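Local coordinates for protein negative regulator of ofd1 (Schizosaccharomyces pombe, PDB 3QTM) that supports correct translation termination, directly inhibits ofd1, and promotes the stability of the Sre1N transcription factor that drives hypoxic gene expression, at residues S20-L25 against H50-I55; D68-Y73 against I105-L110; A216-S221 against L233-A238; R291-A296 against N321-A326; L295-M300 against P335-F340. All blocks are in the same frame, centred on the assembly; numbering follows the deposited sequence.

Contact 1 (S20-L25 against H50-I55); sequences SQLWGL and HEADRI. With SO4 (sulfate ion), chain C.
Leu22 carries this contact, reaching from helix 15-34 to Glu51, Ala52 and Ile55 on helix 38-58. Two consecutive helices form an antiparallel hairpin, the building element of tetratricopeptide-type proteins, and their short segments run at 165° with axes 10.3 Å apart. With CG trans to the backbone N (chi1 -169°), Leu22 splays its two methyls over the opposing turn. Leu22 CD1 settles 3.6 Å from Ala52 N and touches Glu51 CB; Leu22 CD2 meets Ile55 CD1 at 4.2 Å. Phe69 of helix 67-82 also packs on Leu22, which keeps this side buried.

The other flank is looser. Leu25 adds its CD1 methyl, 4.2 Å from Glu51 CB, and the Glu51 carboxylate makes a long salt bridge to Arg54 on its own helix. Arg54 turns from the hairpin to a sulfate that probably came with the crystallisation solution and is held by Arg57 too. Arg54 NH1 donates to sulfate O2 at 2.6 Å, with an angle of 154° at the hydrogen.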
# COMPACT_ATOMS: atom_id res chain seq x y z
N SER A 20 22.50 -9.86 -8.14
CA SER A 20 22.56 -9.17 -6.88
C SER A 20 22.97 -7.70 -7.09
O SER A 20 22.47 -6.80 -6.41
CB SER A 20 23.54 -9.87 -5.94
OG SER A 20 23.65 -9.16 -4.73
N GLN A 21 23.88 -7.45 -8.03
CA GLN A 21 24.28 -6.07 -8.30
C GLN A 21 23.14 -5.31 -9.00
O GLN A 21 22.94 -4.11 -8.79
CB GLN A 21 25.57 -6.01 -9.11
CG GLN A 21 26.81 -6.48 -8.33
CD GLN A 21 26.93 -5.84 -6.94
OE1 GLN A 21 26.75 -4.63 -6.77
NE2 GLN A 21 27.24 -6.66 -5.94
N LEU A 22 22.37 -6.04 -9.80
CA LEU A 22 21.22 -5.47 -10.47
C LEU A 22 20.22 -4.94 -9.45
O LEU A 22 19.74 -3.80 -9.56
CB LEU A 22 20.59 -6.52 -11.40
CG LEU A 22 19.53 -6.09 -12.41
CD1 LEU A 22 20.13 -5.13 -13.44
CD2 LEU A 22 18.94 -7.35 -13.07
N TRP A 23 19.92 -5.75 -8.44
CA TRP A 23 19.04 -5.33 -7.35
C TRP A 23 19.61 -4.14 -6.60
O TRP A 23 18.87 -3.25 -6.17
CB TRP A 23 18.75 -6.48 -6.39
CG TRP A 23 17.55 -7.27 -6.81
CD1 TRP A 23 17.54 -8.46 -7.46
CD2 TRP A 23 16.17 -6.88 -6.65
NE1 TRP A 23 16.24 -8.85 -7.71
CE2 TRP A 23 15.39 -7.90 -7.22
CE3 TRP A 23 15.54 -5.77 -6.07
CZ2 TRP A 23 13.99 -7.85 -7.23
CZ3 TRP A 23 14.15 -5.73 -6.08
CH2 TRP A 23 13.39 -6.76 -6.66
N GLY A 24 20.93 -4.12 -6.46
CA GLY A 24 21.61 -3.05 -5.75
C GLY A 24 21.38 -1.69 -6.40
O GLY A 24 21.13 -0.71 -5.71
N LEU A 25 21.46 -1.65 -7.73
CA LEU A 25 21.17 -0.44 -8.50
C LEU A 25 19.74 0.03 -8.30
O LEU A 25 19.50 1.23 -8.08
CB LEU A 25 21.42 -0.68 -9.99
CG LEU A 25 22.88 -0.81 -10.42
CD1 LEU A 25 22.99 -1.26 -11.88
CD2 LEU A 25 23.64 0.52 -10.19
N HIS A 50 19.53 -0.98 -18.43
CA HIS A 50 20.69 -1.27 -19.28
C HIS A 50 21.48 -2.48 -18.79
O HIS A 50 21.90 -3.33 -19.58
CB HIS A 50 21.62 -0.06 -19.37
CG HIS A 50 21.01 1.12 -20.06
ND1 HIS A 50 21.17 2.42 -19.60
CD2 HIS A 50 20.23 1.21 -21.16
CE1 HIS A 50 20.53 3.25 -20.40
NE2 HIS A 50 19.94 2.54 -21.36
N GLU A 51 21.70 -2.55 -17.48
CA GLU A 51 22.47 -3.66 -16.95
C GLU A 51 21.70 -4.96 -17.18
O GLU A 51 22.28 -5.98 -17.51
CB GLU A 51 22.80 -3.44 -15.48
CG GLU A 51 23.63 -4.56 -14.86
CD GLU A 51 24.95 -4.83 -15.61
OE1 GLU A 51 25.51 -3.89 -16.23
OE2 GLU A 51 25.41 -5.99 -15.56
N ALA A 52 20.37 -4.91 -17.03
CA ALA A 52 19.54 -6.09 -17.25
C ALA A 52 19.67 -6.56 -18.69
O ALA A 52 19.79 -7.76 -18.96
CB ALA A 52 18.06 -5.79 -16.91
N ASP A 53 19.66 -5.60 -19.62
CA ASP A 53 19.82 -5.91 -21.03
C ASP A 53 21.19 -6.55 -21.28
O ASP A 53 21.31 -7.48 -22.08
CB ASP A 53 19.66 -4.65 -21.90
CG ASP A 53 18.19 -4.23 -22.06
OD1 ASP A 53 17.30 -5.08 -21.81
OD2 ASP A 53 17.94 -3.06 -22.44
N ARG A 54 22.21 -6.04 -20.60
CA ARG A 54 23.55 -6.58 -20.77
C ARG A 54 23.58 -8.02 -20.29
O ARG A 54 24.20 -8.89 -20.92
CB ARG A 54 24.59 -5.74 -20.02
CG ARG A 54 26.05 -6.10 -20.37
CD ARG A 54 27.07 -5.19 -19.67
NE ARG A 54 26.69 -3.78 -19.76
CZ ARG A 54 27.08 -2.95 -20.72
NH1 ARG A 54 27.89 -3.38 -21.69
NH2 ARG A 54 26.67 -1.69 -20.73
N ILE A 55 22.91 -8.28 -19.17
CA ILE A 55 22.87 -9.64 -18.64
C ILE A 55 22.17 -10.58 -19.63
O ILE A 55 22.62 -11.70 -19.85
CB ILE A 55 22.20 -9.69 -17.26
CG1 ILE A 55 23.11 -9.01 -16.23
CG2 ILE A 55 21.91 -11.12 -16.85
CD1 ILE A 55 22.44 -8.80 -14.88
S SO4 C . 28.29 -5.81 -23.85
O1 SO4 C . 27.37 -6.92 -24.13
O2 SO4 C . 28.65 -5.80 -22.43
O3 SO4 C . 29.52 -5.98 -24.63
O4 SO4 C . 27.67 -4.54 -24.22

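Contact 2 (D68-Y73 against I105-L110); sequences DFHAAY and IERAQL
Phe69 touches Arg107 lightly, its CE2 edge lying 4.2 Å from NH1 with ring and guanidinium planes almost perpendicular. His70 makes the polar link: Arg107 NH1 donates to His70 ND1 at 3.0 Å, with an angle of 151°. Imidazole and guanidinium are nearly coplanar, so the hydrogen bond lies in both planes. Acceptance at ND1 suggests that the ring proton sits on NE2. These side chains join the antiparallel helices 67-82 and 97-110 of the all-helical TPR-like fold, whose short axes are 8.0 Å apart, and His70 stands level with Ala108. One turn on, Tyr73 lays its ring almost parallel to the guanidinium, CD1 being 3.5 Å from Arg107 NE. Leu110 CD1 sits over the opposite face, 3.6 Å above the plane. Bends at chi2 (47°) and chi3 fold the arginine back into this slot. A serine in place of Arg107 would probably leave His70 ND1 without its donor and open a gap between Tyr73 and Leu110. Tyr73 OH makes a weak hydrogen bond to Asp53 of helix 38-58.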
# COMPACT_ATOMS: atom_id res chain seq x y z
N ASP A 68 14.18 -13.78 -9.81
CA ASP A 68 14.69 -12.54 -9.22
C ASP A 68 15.27 -11.59 -10.26
O ASP A 68 15.24 -10.39 -10.07
CB ASP A 68 15.76 -12.82 -8.16
CG ASP A 68 15.17 -13.31 -6.85
OD1 ASP A 68 13.92 -13.28 -6.71
OD2 ASP A 68 15.95 -13.71 -5.96
N PHE A 69 15.83 -12.14 -11.34
CA PHE A 69 16.28 -11.28 -12.44
C PHE A 69 15.09 -10.54 -13.07
O PHE A 69 15.13 -9.32 -13.24
CB PHE A 69 17.03 -12.07 -13.51
CG PHE A 69 17.19 -11.30 -14.82
CD1 PHE A 69 18.22 -10.39 -14.98
CD2 PHE A 69 16.30 -11.47 -15.86
CE1 PHE A 69 18.36 -9.67 -16.16
CE2 PHE A 69 16.44 -10.75 -17.05
CZ PHE A 69 17.46 -9.85 -17.20
N HIS A 70 14.04 -11.27 -13.41
CA HIS A 70 12.90 -10.63 -14.07
C HIS A 70 12.16 -9.68 -13.11
O HIS A 70 11.59 -8.68 -13.55
CB HIS A 70 11.92 -11.66 -14.64
CG HIS A 70 12.56 -12.63 -15.58
ND1 HIS A 70 12.79 -12.35 -16.91
CD2 HIS A 70 13.03 -13.89 -15.38
CE1 HIS A 70 13.38 -13.38 -17.48
NE2 HIS A 70 13.53 -14.33 -16.58
N ALA A 71 12.19 -10.00 -11.82
CA ALA A 71 11.59 -9.15 -10.80
C ALA A 71 12.29 -7.80 -10.73
O ALA A 71 11.63 -6.77 -10.65
CB ALA A 71 11.62 -9.83 -9.44
N ALA A 72 13.63 -7.79 -10.75
CA ALA A 72 14.38 -6.54 -10.69
C ALA A 72 14.15 -5.71 -11.95
O ALA A 72 14.00 -4.50 -11.89
CB ALA A 72 15.86 -6.80 -10.51
N TYR A 73 14.15 -6.39 -13.09
CA TYR A 73 13.97 -5.73 -14.37
C TYR A 73 12.54 -5.13 -14.43
O TYR A 73 12.35 -3.97 -14.82
CB TYR A 73 14.19 -6.76 -15.47
CG TYR A 73 14.40 -6.20 -16.85
CD1 TYR A 73 14.89 -7.00 -17.86
CD2 TYR A 73 14.12 -4.86 -17.13
CE1 TYR A 73 15.08 -6.50 -19.15
CE2 TYR A 73 14.31 -4.34 -18.41
CZ TYR A 73 14.79 -5.18 -19.42
OH TYR A 73 14.98 -4.69 -20.70
N ILE A 105 4.71 -5.33 -16.37
CA ILE A 105 3.85 -6.51 -16.32
C ILE A 105 4.40 -7.64 -17.21
O ILE A 105 4.55 -8.77 -16.76
CB ILE A 105 2.40 -6.18 -16.79
CG1 ILE A 105 1.70 -5.26 -15.78
CG2 ILE A 105 1.62 -7.49 -17.06
CD1 ILE A 105 0.30 -4.76 -16.22
N GLU A 106 4.69 -7.34 -18.47
CA GLU A 106 5.15 -8.37 -19.39
C GLU A 106 6.50 -8.95 -18.95
O GLU A 106 6.72 -10.18 -19.00
CB GLU A 106 5.24 -7.81 -20.81
CG GLU A 106 3.94 -7.24 -21.34
CD GLU A 106 3.01 -8.32 -21.88
OE1 GLU A 106 3.47 -9.47 -22.02
OE2 GLU A 106 1.84 -8.02 -22.14
N ARG A 107 7.40 -8.07 -18.52
CA ARG A 107 8.72 -8.51 -18.03
C ARG A 107 8.55 -9.45 -16.85
O ARG A 107 9.19 -10.50 -16.78
CB ARG A 107 9.59 -7.31 -17.66
CG ARG A 107 10.90 -7.68 -16.92
CD ARG A 107 11.65 -8.84 -17.58
NE ARG A 107 11.96 -8.56 -18.98
CZ ARG A 107 12.56 -9.41 -19.81
NH1 ARG A 107 12.96 -10.61 -19.39
NH2 ARG A 107 12.78 -9.06 -21.06
N ALA A 108 7.69 -9.09 -15.91
CA ALA A 108 7.47 -9.92 -14.73
C ALA A 108 6.79 -11.25 -15.10
O ALA A 108 7.12 -12.30 -14.55
CB ALA A 108 6.68 -9.15 -13.66
N GLN A 109 5.84 -11.21 -16.04
CA GLN A 109 5.19 -12.44 -16.46
C GLN A 109 6.19 -13.41 -17.13
O GLN A 109 6.07 -14.63 -16.99
CB GLN A 109 3.98 -12.15 -17.37
CG GLN A 109 2.81 -11.56 -16.60
CD GLN A 109 1.68 -11.06 -17.52
OE1 GLN A 109 1.86 -10.92 -18.73
NE2 GLN A 109 0.53 -10.78 -16.93
N LEU A 110 7.17 -12.86 -17.84
CA LEU A 110 8.23 -13.69 -18.40
C LEU A 110 8.97 -14.48 -17.33
O LEU A 110 9.50 -15.56 -17.60
CB LEU A 110 9.22 -12.83 -19.19
CG LEU A 110 8.73 -12.38 -20.56
CD1 LEU A 110 9.69 -11.34 -21.15
CD2 LEU A 110 8.59 -13.59 -21.47

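Contact 3 (A216-S221 against L233-A238)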
# COMPACT_ATOMS: atom_id res chain seq x y z
N ALA A 216 -1.85 -7.92 6.53
CA ALA A 216 -0.73 -8.81 6.82
C ALA A 216 0.54 -8.33 6.13
O ALA A 216 1.63 -8.42 6.68
CB ALA A 216 -1.07 -10.25 6.41
N LEU A 217 0.40 -7.80 4.91
CA LEU A 217 1.55 -7.34 4.15
C LEU A 217 2.22 -6.11 4.78
O LEU A 217 3.44 -6.06 4.94
CB LEU A 217 1.17 -7.07 2.68
CG LEU A 217 0.88 -8.35 1.84
CD1 LEU A 217 0.44 -8.01 0.44
CD2 LEU A 217 2.08 -9.29 1.79
N TRP A 218 1.43 -5.11 5.13
CA TRP A 218 2.00 -3.92 5.76
C TRP A 218 2.75 -4.34 7.02
O TRP A 218 3.88 -3.92 7.24
CB TRP A 218 0.92 -2.89 6.10
CG TRP A 218 0.44 -2.08 4.93
CD1 TRP A 218 -0.79 -2.16 4.34
CD2 TRP A 218 1.17 -1.08 4.21
NE1 TRP A 218 -0.87 -1.27 3.30
CE2 TRP A 218 0.31 -0.59 3.19
CE3 TRP A 218 2.46 -0.54 4.32
CZ2 TRP A 218 0.71 0.41 2.30
CZ3 TRP A 218 2.85 0.45 3.43
CH2 TRP A 218 1.97 0.92 2.44
N LEU A 219 2.12 -5.19 7.82
CA LEU A 219 2.74 -5.65 9.05
C LEU A 219 4.03 -6.40 8.78
O LEU A 219 5.03 -6.18 9.45
CB LEU A 219 1.78 -6.53 9.87
CG LEU A 219 0.59 -5.80 10.50
CD1 LEU A 219 -0.44 -6.78 11.07
CD2 LEU A 219 1.09 -4.84 11.58
N LYS A 220 4.02 -7.27 7.78
CA LYS A 220 5.23 -8.04 7.49
C LYS A 220 6.40 -7.15 7.05
O LYS A 220 7.56 -7.48 7.30
CB LYS A 220 4.97 -9.13 6.45
CG LYS A 220 6.17 -10.08 6.29
CD LYS A 220 5.89 -11.25 5.35
CE LYS A 220 4.52 -11.86 5.64
NZ LYS A 220 4.53 -13.34 5.49
N SER A 221 6.10 -6.02 6.41
CA SER A 221 7.17 -5.16 5.90
C SER A 221 8.01 -4.54 7.02
O SER A 221 9.04 -3.93 6.76
CB SER A 221 6.61 -4.07 4.98
OG SER A 221 5.99 -3.04 5.72
N LEU A 233 6.18 3.39 11.34
CA LEU A 233 5.11 4.38 11.32
C LEU A 233 4.30 4.35 10.04
O LEU A 233 3.06 4.35 10.07
CB LEU A 233 5.69 5.78 11.50
CG LEU A 233 5.70 6.33 12.92
CD1 LEU A 233 6.40 7.69 12.96
CD2 LEU A 233 4.25 6.43 13.40
N ILE A 234 4.99 4.36 8.90
CA ILE A 234 4.31 4.36 7.61
C ILE A 234 3.40 3.14 7.47
O ILE A 234 2.24 3.25 7.07
CB ILE A 234 5.30 4.41 6.43
CG1 ILE A 234 6.22 5.64 6.56
CG2 ILE A 234 4.54 4.40 5.10
CD1 ILE A 234 7.21 5.82 5.41
N ALA A 235 3.94 1.97 7.81
CA ALA A 235 3.19 0.71 7.79
C ALA A 235 1.99 0.71 8.75
O ALA A 235 0.88 0.31 8.37
CB ALA A 235 4.14 -0.46 8.13
N GLN A 236 2.21 1.15 9.98
CA GLN A 236 1.15 1.15 10.99
C GLN A 236 0.06 2.16 10.64
O GLN A 236 -1.12 1.89 10.85
CB GLN A 236 1.71 1.41 12.39
CG GLN A 236 2.58 0.30 12.96
CD GLN A 236 1.81 -0.98 13.28
OE1 GLN A 236 0.59 -1.06 13.13
NE2 GLN A 236 2.53 -2.00 13.72
N GLU A 237 0.44 3.30 10.07
CA GLU A 237 -0.54 4.26 9.56
C GLU A 237 -1.43 3.65 8.48
O GLU A 237 -2.64 3.94 8.42
CB GLU A 237 0.15 5.52 9.01
CG GLU A 237 0.91 6.33 10.05
CD GLU A 237 0.03 7.36 10.75
OE1 GLU A 237 -1.18 7.09 10.91
OE2 GLU A 237 0.55 8.43 11.13
N ALA A 238 -0.85 2.83 7.60
CA ALA A 238 -1.64 2.18 6.55
C ALA A 238 -2.56 1.13 7.18
O ALA A 238 -3.69 0.92 6.73
CB ALA A 238 -0.73 1.55 5.50
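Trp218 carries the contact with Ala235 and Ala238. Trp218 CB lies 3.9 Å from Ala235 O. Because CG is trans to the carbonyl carbon (chi1 -78°), the ring swings across the Ala238 methyl. Past CG and CD1, which also touch this methyl, Trp218 CE2 comes nearest to Ala238 CB at 3.3 Å, with CD2, NE1 and CZ2 slightly farther and the CH2 tip farther still. Trp218 CE3 leans on Ala235 CA at 3.8 Å. The methyl sits over the pyrrole part, 3.4 Å from the five-ring centroid and 16° off the normal, a close CH-pi contact. Tyr189 of helix 188-197 also meets the indole. Around this centre two antiparallel helices, 213-220 and 229-254, come together in the TPR-like C-terminal region. Ser221 OG donates to Trp218 O at 2.7 Å, and that carbonyl faces Ala235 CB at 3.6 Å. Leu219 CD2 brushes the amide of Gln236. With no polar bond joining the two segments, cohesion between them probably rests on dispersion and the close fit of methyl to indole.

Contact 4 (R291-A296 against N321-A326); sequences RLLKLA and NAIKEA
Among the side chains that meet here, the sole flat one is the Glu325 carboxylate, and Leu292 lies over one of its faces. Leu292 CD1 stands almost directly above the carboxyl carbon, Glu325 CD, at 3.5 Å. CD2 comes in from the same side, beyond OE1, so both methyls approach the face and leave the edges alone. Behind this outer contact, helices 292-305 and 309-328 form an antiparallel hairpin of the TPR-like array, consecutive in the chain and inclined at 162°.

The interior is built from alanines, which let the axes close to 8.2 Å. Ala322 CB rests 3.6 Å from Leu292 O, and in the reverse direction Leu292 CB lies 3.6 Å from Ala322 O, so each residue sets a methyl or methylene against the other's carbonyl oxygen. Leu293, whose CG is trans to the carbonyl carbon (chi1 -57°), leads CD2 round the flank to Ala326 CB, 4.0 Å away. Tyr337 of helix 335-343 packs on both Leu293 and Ile323 and so closes this side of the hairpin. At the far end of the seam, Ala296 CB presses against Ile323 CG1 at 3.7 Å.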
# COMPACT_ATOMS: atom_id res chain seq x y z
N ARG A 291 -1.78 13.76 17.70
CA ARG A 291 -2.31 12.42 17.47
C ARG A 291 -3.52 12.12 18.35
O ARG A 291 -4.40 11.35 17.97
CB ARG A 291 -1.21 11.38 17.67
CG ARG A 291 -0.11 11.44 16.60
CD ARG A 291 0.77 10.19 16.64
NE ARG A 291 1.86 10.27 15.69
CZ ARG A 291 1.73 10.10 14.37
NH1 ARG A 291 0.53 9.85 13.84
NH2 ARG A 291 2.80 10.18 13.59
N LEU A 292 -3.57 12.75 19.53
CA LEU A 292 -4.67 12.51 20.47
C LEU A 292 -6.04 12.81 19.84
O LEU A 292 -7.03 12.18 20.20
CB LEU A 292 -4.46 13.29 21.77
CG LEU A 292 -3.28 12.78 22.61
CD1 LEU A 292 -2.74 13.84 23.54
CD2 LEU A 292 -3.66 11.51 23.38
N LEU A 293 -6.08 13.73 18.88
CA LEU A 293 -7.34 14.00 18.18
C LEU A 293 -7.82 12.81 17.35
O LEU A 293 -9.01 12.59 17.23
CB LEU A 293 -7.21 15.24 17.29
CG LEU A 293 -6.79 16.52 18.01
CD1 LEU A 293 -6.73 17.69 17.02
CD2 LEU A 293 -7.75 16.82 19.18
N LYS A 294 -6.89 12.05 16.78
CA LYS A 294 -7.25 10.82 16.06
C LYS A 294 -7.85 9.78 17.01
O LYS A 294 -8.82 9.10 16.67
CB LYS A 294 -6.03 10.24 15.34
CG LYS A 294 -6.32 8.92 14.62
CD LYS A 294 -7.54 9.05 13.73
CE LYS A 294 -7.69 7.86 12.79
NZ LYS A 294 -6.55 7.81 11.84
N LEU A 295 -7.27 9.67 18.20
CA LEU A 295 -7.83 8.80 19.23
C LEU A 295 -9.24 9.26 19.58
O LEU A 295 -10.18 8.47 19.63
CB LEU A 295 -6.93 8.79 20.48
CG LEU A 295 -7.52 8.14 21.74
CD1 LEU A 295 -7.97 6.69 21.46
CD2 LEU A 295 -6.55 8.19 22.91
N ALA A 296 -9.38 10.56 19.79
CA ALA A 296 -10.67 11.15 20.11
C ALA A 296 -11.75 10.79 19.07
O ALA A 296 -12.87 10.43 19.44
CB ALA A 296 -10.54 12.67 20.24
N ASN A 321 -10.93 13.75 27.37
CA ASN A 321 -9.60 13.82 27.97
C ASN A 321 -8.54 13.97 26.89
O ASN A 321 -7.59 14.75 27.04
CB ASN A 321 -9.32 12.55 28.78
CG ASN A 321 -10.08 12.50 30.09
OD1 ASN A 321 -10.64 13.49 30.54
ND2 ASN A 321 -10.08 11.33 30.72
N ALA A 322 -8.69 13.22 25.81
CA ALA A 322 -7.73 13.24 24.71
C ALA A 322 -7.67 14.65 24.13
O ALA A 322 -6.59 15.22 23.98
CB ALA A 322 -8.12 12.23 23.64
N ILE A 323 -8.84 15.20 23.81
CA ILE A 323 -8.95 16.54 23.26
C ILE A 323 -8.39 17.61 24.21
O ILE A 323 -7.62 18.48 23.80
CB ILE A 323 -10.41 16.88 22.93
CG1 ILE A 323 -10.94 15.91 21.88
CG2 ILE A 323 -10.55 18.33 22.46
CD1 ILE A 323 -12.41 16.12 21.54
N LYS A 324 -8.77 17.54 25.48
CA LYS A 324 -8.26 18.48 26.48
C LYS A 324 -6.74 18.39 26.63
O LYS A 324 -6.06 19.41 26.76
CB LYS A 324 -8.92 18.26 27.84
CG LYS A 324 -9.90 19.36 28.26
CD LYS A 324 -10.14 19.37 29.78
CE LYS A 324 -11.41 18.61 30.20
NZ LYS A 324 -11.27 17.11 30.24
N GLU A 325 -6.21 17.17 26.63
CA GLU A 325 -4.77 16.99 26.73
C GLU A 325 -4.03 17.51 25.49
O GLU A 325 -2.94 18.07 25.59
CB GLU A 325 -4.42 15.53 26.96
CG GLU A 325 -2.94 15.29 27.08
CD GLU A 325 -2.57 13.82 27.05
OE1 GLU A 325 -3.49 12.97 27.12
OE2 GLU A 325 -1.36 13.50 26.97
N ALA A 326 -4.63 17.32 24.32
CA ALA A 326 -4.07 17.84 23.09
C ALA A 326 -3.96 19.37 23.18
O ALA A 326 -2.89 19.93 22.96
CB ALA A 326 -4.94 17.46 21.90

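Contact 5 (L295-M300 against P335-F340); sequences LADIKM and PDYVEF
Asp297 and Met300 receive Tyr337 and Phe340 where the last helix, 335-343, lies across the hairpin of helices 292-305 and 309-328, closing the C-terminal end of this TPR-like helical array. The short axes are inclined at 60° and stay 12.7 Å apart, so long side chains must bridge the gap; Ile323 of helix 309-328 packs against Phe340.

Tyr337 spans the gap with its hydroxyl end. Tyr337 OH donates to Asp297 OD1 at a short 2.5 Å, and the oxygen accepts through its syn lone pair, on the side of OD2. Ring and carboxylate planes are only 15° apart, and the oxygen lies at the edge of the ring near its plane. Along that edge, too, Met300 CE sits 3.6 Å from Tyr337 CE1. A phenylalanine in place of Tyr337 would probably leave the Asp297 carboxylate without this donor and the remaining ring freer to shift.

Met300, present as selenomethionine, serves both aromatics. Its chain bends at chi3 (-94°), turning CE toward Tyr337 while the selenium stays near Phe340. Phe340, with CG trans to its backbone N, presents a ring face to that atom in a Met-aromatic contact. Met300 CG, farther back along the chain, lies 4.0 Å from Phe340 CE2. The Met300 selenium, SE, is 4.2 Å from the Phe340 ring centroid, displaced toward the rim.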
# COMPACT_ATOMS: atom_id res chain seq x y z
N LEU A 295 -7.27 9.67 18.20
CA LEU A 295 -7.83 8.80 19.23
C LEU A 295 -9.24 9.26 19.58
O LEU A 295 -10.18 8.47 19.63
CB LEU A 295 -6.93 8.79 20.48
CG LEU A 295 -7.52 8.14 21.74
CD1 LEU A 295 -7.97 6.69 21.46
CD2 LEU A 295 -6.55 8.19 22.91
N ALA A 296 -9.38 10.56 19.79
CA ALA A 296 -10.67 11.15 20.11
C ALA A 296 -11.75 10.79 19.07
O ALA A 296 -12.87 10.43 19.44
CB ALA A 296 -10.54 12.67 20.24
N ASP A 297 -11.41 10.89 17.79
CA ASP A 297 -12.37 10.57 16.72
C ASP A 297 -12.80 9.10 16.76
O ASP A 297 -13.97 8.79 16.54
CB ASP A 297 -11.79 10.88 15.35
CG ASP A 297 -11.47 12.35 15.17
OD1 ASP A 297 -12.04 13.20 15.89
OD2 ASP A 297 -10.63 12.66 14.28
N ILE A 298 -11.86 8.21 17.00
CA ILE A 298 -12.16 6.79 17.11
C ILE A 298 -13.10 6.51 18.29
O ILE A 298 -14.07 5.77 18.18
CB ILE A 298 -10.88 5.96 17.26
CG1 ILE A 298 -9.99 6.14 16.02
CG2 ILE A 298 -11.20 4.49 17.49
CD1 ILE A 298 -8.58 5.59 16.19
N LYS A 299 -12.80 7.13 19.43
CA LYS A 299 -13.64 6.98 20.61
C LYS A 299 -15.05 7.54 20.39
O LYS A 299 -16.03 6.98 20.87
CB LYS A 299 -12.97 7.64 21.81
CG LYS A 299 -11.68 6.95 22.24
CD LYS A 299 -11.93 5.56 22.83
CE LYS A 299 -10.64 4.95 23.39
NZ LYS A 299 -10.86 3.60 24.01
N MSE A 300 -15.14 8.65 19.66
CA MSE A 300 -16.43 9.26 19.36
C MSE A 300 -17.26 8.39 18.43
O MSE A 300 -18.48 8.35 18.54
CB MSE A 300 -16.25 10.65 18.77
CG MSE A 300 -15.92 11.72 19.79
SE MSE A 300 -15.51 13.44 18.95
CE MSE A 300 -13.58 13.34 18.82
N PRO A 335 -13.31 24.36 15.94
CA PRO A 335 -14.57 24.65 16.64
C PRO A 335 -15.31 23.36 16.99
O PRO A 335 -15.95 23.28 18.03
CB PRO A 335 -15.37 25.45 15.60
CG PRO A 335 -14.34 26.08 14.74
CD PRO A 335 -13.19 25.11 14.68
N ASP A 336 -15.20 22.37 16.11
CA ASP A 336 -15.83 21.07 16.34
C ASP A 336 -15.36 20.46 17.65
O ASP A 336 -16.17 20.10 18.51
CB ASP A 336 -15.52 20.11 15.18
CG ASP A 336 -16.44 20.31 14.00
OD1 ASP A 336 -17.34 21.18 14.08
OD2 ASP A 336 -16.28 19.60 12.98
N TYR A 337 -14.05 20.33 17.80
CA TYR A 337 -13.49 19.75 19.01
C TYR A 337 -13.78 20.67 20.17
O TYR A 337 -14.07 20.22 21.28
CB TYR A 337 -11.99 19.52 18.87
CG TYR A 337 -11.63 18.37 17.96
CD1 TYR A 337 -11.94 17.06 18.30
CD2 TYR A 337 -10.97 18.60 16.75
CE1 TYR A 337 -11.61 16.00 17.46
CE2 TYR A 337 -10.64 17.54 15.91
CZ TYR A 337 -10.96 16.25 16.27
OH TYR A 337 -10.62 15.22 15.44
N VAL A 338 -13.73 21.97 19.91
CA VAL A 338 -13.95 22.97 20.94
C VAL A 338 -15.33 22.81 21.57
O VAL A 338 -15.46 22.78 22.80
CB VAL A 338 -13.80 24.40 20.40
CG1 VAL A 338 -14.29 25.40 21.44
CG2 VAL A 338 -12.35 24.68 20.03
N GLU A 339 -16.36 22.69 20.74
CA GLU A 339 -17.72 22.57 21.23
C GLU A 339 -17.99 21.22 21.89
O GLU A 339 -18.77 21.13 22.84
CB GLU A 339 -18.74 22.82 20.12
CG GLU A 339 -18.78 21.76 19.03
CD GLU A 339 -19.55 22.21 17.80
OE1 GLU A 339 -20.51 23.00 17.95
OE2 GLU A 339 -19.19 21.79 16.68
N PHE A 340 -17.33 20.17 21.40
CA PHE A 340 -17.50 18.85 21.99
C PHE A 340 -17.12 18.84 23.46
O PHE A 340 -17.77 18.19 24.27
CB PHE A 340 -16.68 17.78 21.25
CG PHE A 340 -16.69 16.45 21.94
CD1 PHE A 340 -15.75 16.14 22.90
CD2 PHE A 340 -17.67 15.51 21.65
CE1 PHE A 340 -15.76 14.91 23.56
CE2 PHE A 340 -17.69 14.27 22.29
CZ PHE A 340 -16.74 13.97 23.25

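In the fold
The five contacts follow the chain along one helical array, joining helices that lie side by side or across one another, not always consecutive. Contacts 1 and 2 adjoin, their centres about 12 Å apart, through Trp23 NE1 to Asp68 O (3.0 Å) and through Ala52 packing on Tyr73. Contact 3 lies nearest the middle of the chain, about 29 Å from contact 1 between centres. It reaches contact 4 by a salt bridge, Glu237 OE2 to Arg291 NH1, at 3.1 Å. Contacts 4 and 5 share Leu295 and Ala296, their centres about 8 Å apart, with Ile323 CD1 lying 4.1 Å from Met300 CE. The sulfate sits at contact 1, about 52 Å from contact 5 between centres.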